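Antitoxin HipB (PDB 4Z5H) neutralizes the toxin HipA as its antitoxin partner and, as a homodimer, binds and bends operator DNA to repress the hipBA operon. Local coordinates at residues A[17-20]-A[25-28]. The protein carries 1 engineered substitution. Numbering follows the deposited sequence.
Sequences LVRQ and TQAE. Engineered in segment 25-28: Ala27 (natural residue Ser). With nucleotides of chain B.
In the Cro/C1-type helix-turn-helix domain, Arg19 near the end of helix 8-21 meets Gln26 in the first turn of helix 26-33, right where the DNA backbone lies against the protein. No hydrogen bond joins the two segments; the contact is van der Waals packing, with the Gln26 CG methylene over the centre of one face of the guanidinium, 3.6 Å from Arg19 CZ. Gln20 CG lies more loosely over the opposite face, offset toward the rim. The side chain of Arg19 runs out from the helix with CG anti to the backbone N (chi1 170°) and bends at chi3, which turns one guanidinium face toward Gln26 CG; the Gln26 amide plane stands 80° from that of the guanidinium. Both residues then share one phosphate: Arg19 NH2 donates to OP1 of DT2 of chain B at 2.9 Å, while Gln26 N, at the start of its helix, donates to OP2 of the same nucleotide at 2.9 Å, so the helix dipole probably adds to the attraction. Glu44 ties the pair together from helix 37-45, forming a salt bridge with Arg19 NE and accepting from Gln26 NE2; Trp24 O takes a further bond from Arg19 NH2. Thr25 and Glu28 form a capping box: Glu28 N donates to Thr25 OG1 at 2.9 Å, and Thr25 N returns a bond to Glu28 OE1 at 2.8 Å. One phosphate further along, Gln26 NE2 reaches OP2 of DA3 of chain B at 2.9 Å.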
loop_
_atom_site.group_PDB
_atom_site.type_symbol
_atom_site.label_atom_id
_atom_site.label_comp_id
_atom_site.label_asym_id
_atom_site.label_seq_id
_atom_site.Cartn_x
_atom_site.Cartn_y
_atom_site.Cartn_z
ATOM N N LEU A 17 -7.289 11.982 -6.147
ATOM C CA LEU A 17 -6.967 12.958 -7.160
ATOM C C LEU A 17 -6.982 12.320 -8.540
ATOM O O LEU A 17 -7.533 12.874 -9.452
ATOM C CB LEU A 17 -5.624 13.606 -6.871
ATOM C CG LEU A 17 -5.167 14.730 -7.801
ATOM C CD1 LEU A 17 -6.200 15.839 -7.897
ATOM C CD2 LEU A 17 -3.828 15.289 -7.348
ATOM N N VAL A 18 -6.423 11.123 -8.656
ATOM C CA VAL A 18 -6.455 10.402 -9.902
ATOM C C VAL A 18 -7.894 10.088 -10.308
ATOM O O VAL A 18 -8.248 10.234 -11.463
ATOM C CB VAL A 18 -5.612 9.104 -9.862
ATOM C CG1 VAL A 18 -5.820 8.307 -11.127
ATOM C CG2 VAL A 18 -4.137 9.411 -9.663
ATOM N N ARG A 19 -8.712 9.672 -9.356
ATOM C CA ARG A 19 -10.083 9.371 -9.679
ATOM C C ARG A 19 -10.803 10.619 -10.200
ATOM O O ARG A 19 -11.410 10.582 -11.230
ATOM C CB ARG A 19 -10.812 8.841 -8.457
ATOM C CG ARG A 19 -12.305 8.728 -8.633
ATOM C CD ARG A 19 -12.984 8.099 -7.447
ATOM N NE ARG A 19 -13.142 8.977 -6.307
ATOM C CZ ARG A 19 -14.032 9.951 -6.201
ATOM N NH1 ARG A 19 -14.096 10.648 -5.093
ATOM N NH2 ARG A 19 -14.878 10.206 -7.181
ATOM N N GLN A 20 -10.663 11.718 -9.490
ATOM C CA GLN A 20 -11.296 12.958 -9.873
ATOM C C GLN A 20 -10.785 13.504 -11.218
ATOM O O GLN A 20 -11.556 13.952 -12.018
ATOM C CB GLN A 20 -11.154 13.973 -8.763
ATOM C CG GLN A 20 -12.002 13.671 -7.548
ATOM C CD GLN A 20 -11.839 14.697 -6.454
ATOM O OE1 GLN A 20 -10.820 15.346 -6.353
ATOM N NE2 GLN A 20 -12.858 14.848 -5.643
ATOM N N THR A 25 -16.562 8.130 -10.895
ATOM C CA THR A 25 -17.290 8.057 -9.653
ATOM C C THR A 25 -16.798 6.906 -8.782
ATOM O O THR A 25 -16.263 5.939 -9.277
ATOM C CB THR A 25 -18.804 7.901 -9.872
ATOM O OG1 THR A 25 -19.063 6.646 -10.469
ATOM C CG2 THR A 25 -19.345 9.017 -10.742
ATOM N N GLN A 26 -17.038 7.026 -7.491
ATOM C CA GLN A 26 -16.742 5.981 -6.563
ATOM C C GLN A 26 -17.579 4.770 -6.963
ATOM O O GLN A 26 -17.080 3.676 -7.014
ATOM C CB GLN A 26 -17.058 6.405 -5.134
ATOM C CG GLN A 26 -16.219 7.546 -4.566
ATOM C CD GLN A 26 -16.493 7.787 -3.096
ATOM O OE1 GLN A 26 -17.387 7.216 -2.541
ATOM N NE2 GLN A 26 -15.704 8.616 -2.477
ATOM N N ALA A 27 -18.842 4.993 -7.303
ATOM C CA ALA A 27 -19.738 3.905 -7.634
ATOM C C ALA A 27 -19.282 3.093 -8.841
ATOM O O ALA A 27 -19.300 1.889 -8.801
ATOM C CB ALA A 27 -21.145 4.421 -7.848
ATOM N N GLU A 28 -18.851 3.765 -9.891
ATOM C CA GLU A 28 -18.324 3.070 -11.049
ATOM C C GLU A 28 -17.041 2.271 -10.805
ATOM O O GLU A 28 -16.914 1.185 -11.315
ATOM C CB GLU A 28 -18.230 3.954 -12.294
ATOM C CG GLU A 28 -17.151 4.996 -12.293
ATOM C CD GLU A 28 -17.162 5.846 -13.546
ATOM O OE1 GLU A 28 -17.257 7.062 -13.434
ATOM O OE2 GLU A 28 -17.070 5.297 -14.642
ATOM P P DT B 2 -18.500 10.871 -6.432
ATOM O OP1 DT B 2 -17.336 11.692 -6.646
ATOM O OP2 DT B 2 -18.483 9.488 -6.847
ATOM O "O5'" DT B 2 -18.877 10.872 -4.898
ATOM C "C5'" DT B 2 -19.056 12.089 -4.177
ATOM C "C4'" DT B 2 -19.521 11.806 -2.769
ATOM O "O4'" DT B 2 -20.904 11.387 -2.771
ATOM C "C3'" DT B 2 -18.748 10.720 -2.014
ATOM O "O3'" DT B 2 -18.593 11.161 -0.672
ATOM C "C2'" DT B 2 -19.714 9.554 -2.001
ATOM C "C1'" DT B 2 -21.037 10.291 -1.900
ATOM N N1 DT B 2 -22.246 9.544 -2.279
ATOM C C2 DT B 2 -23.429 9.851 -1.645
ATOM O O2 DT B 2 -23.525 10.712 -0.795
ATOM N N3 DT B 2 -24.500 9.096 -2.041
ATOM C C4 DT B 2 -24.510 8.097 -2.990
ATOM O O4 DT B 2 -25.550 7.513 -3.242
ATOM C C5 DT B 2 -23.233 7.813 -3.600
ATOM C C7 DT B 2 -23.148 6.747 -4.645
ATOM C C6 DT B 2 -22.180 8.548 -3.225
ATOM P P DA B 3 -17.223 11.092 0.076
ATOM O OP1 DA B 3 -16.391 12.156 -0.414
ATOM O OP2 DA B 3 -16.735 9.727 0.023
ATOM O "O5'" DA B 3 -17.657 11.412 1.559
ATOM C "C5'" DA B 3 -18.386 12.611 1.863
ATOM C "C4'" DA B 3 -19.496 12.350 2.854
ATOM O "O4'" DA B 3 -20.559 11.585 2.249
ATOM C "C3'" DA B 3 -19.100 11.604 4.129
ATOM O "O3'" DA B 3 -19.720 12.280 5.216
ATOM C "C2'" DA B 3 -19.659 10.214 3.909
ATOM C "C1'" DA B 3 -20.884 10.483 3.058
ATOM N N9 DA B 3 -21.281 9.392 2.178
ATOM C C8 DA B 3 -20.477 8.623 1.381
ATOM N N7 DA B 3 -21.127 7.721 0.691
ATOM C C5 DA B 3 -22.453 7.924 1.040
ATOM C C6 DA B 3 -23.646 7.289 0.651
ATOM N N6 DA B 3 -23.700 6.278 -0.214
ATOM N N1 DA B 3 -24.795 7.725 1.203
ATOM C C2 DA B 3 -24.743 8.737 2.070
ATOM N N3 DA B 3 -23.689 9.403 2.526
ATOM C C4 DA B 3 -22.561 8.947 1.960
#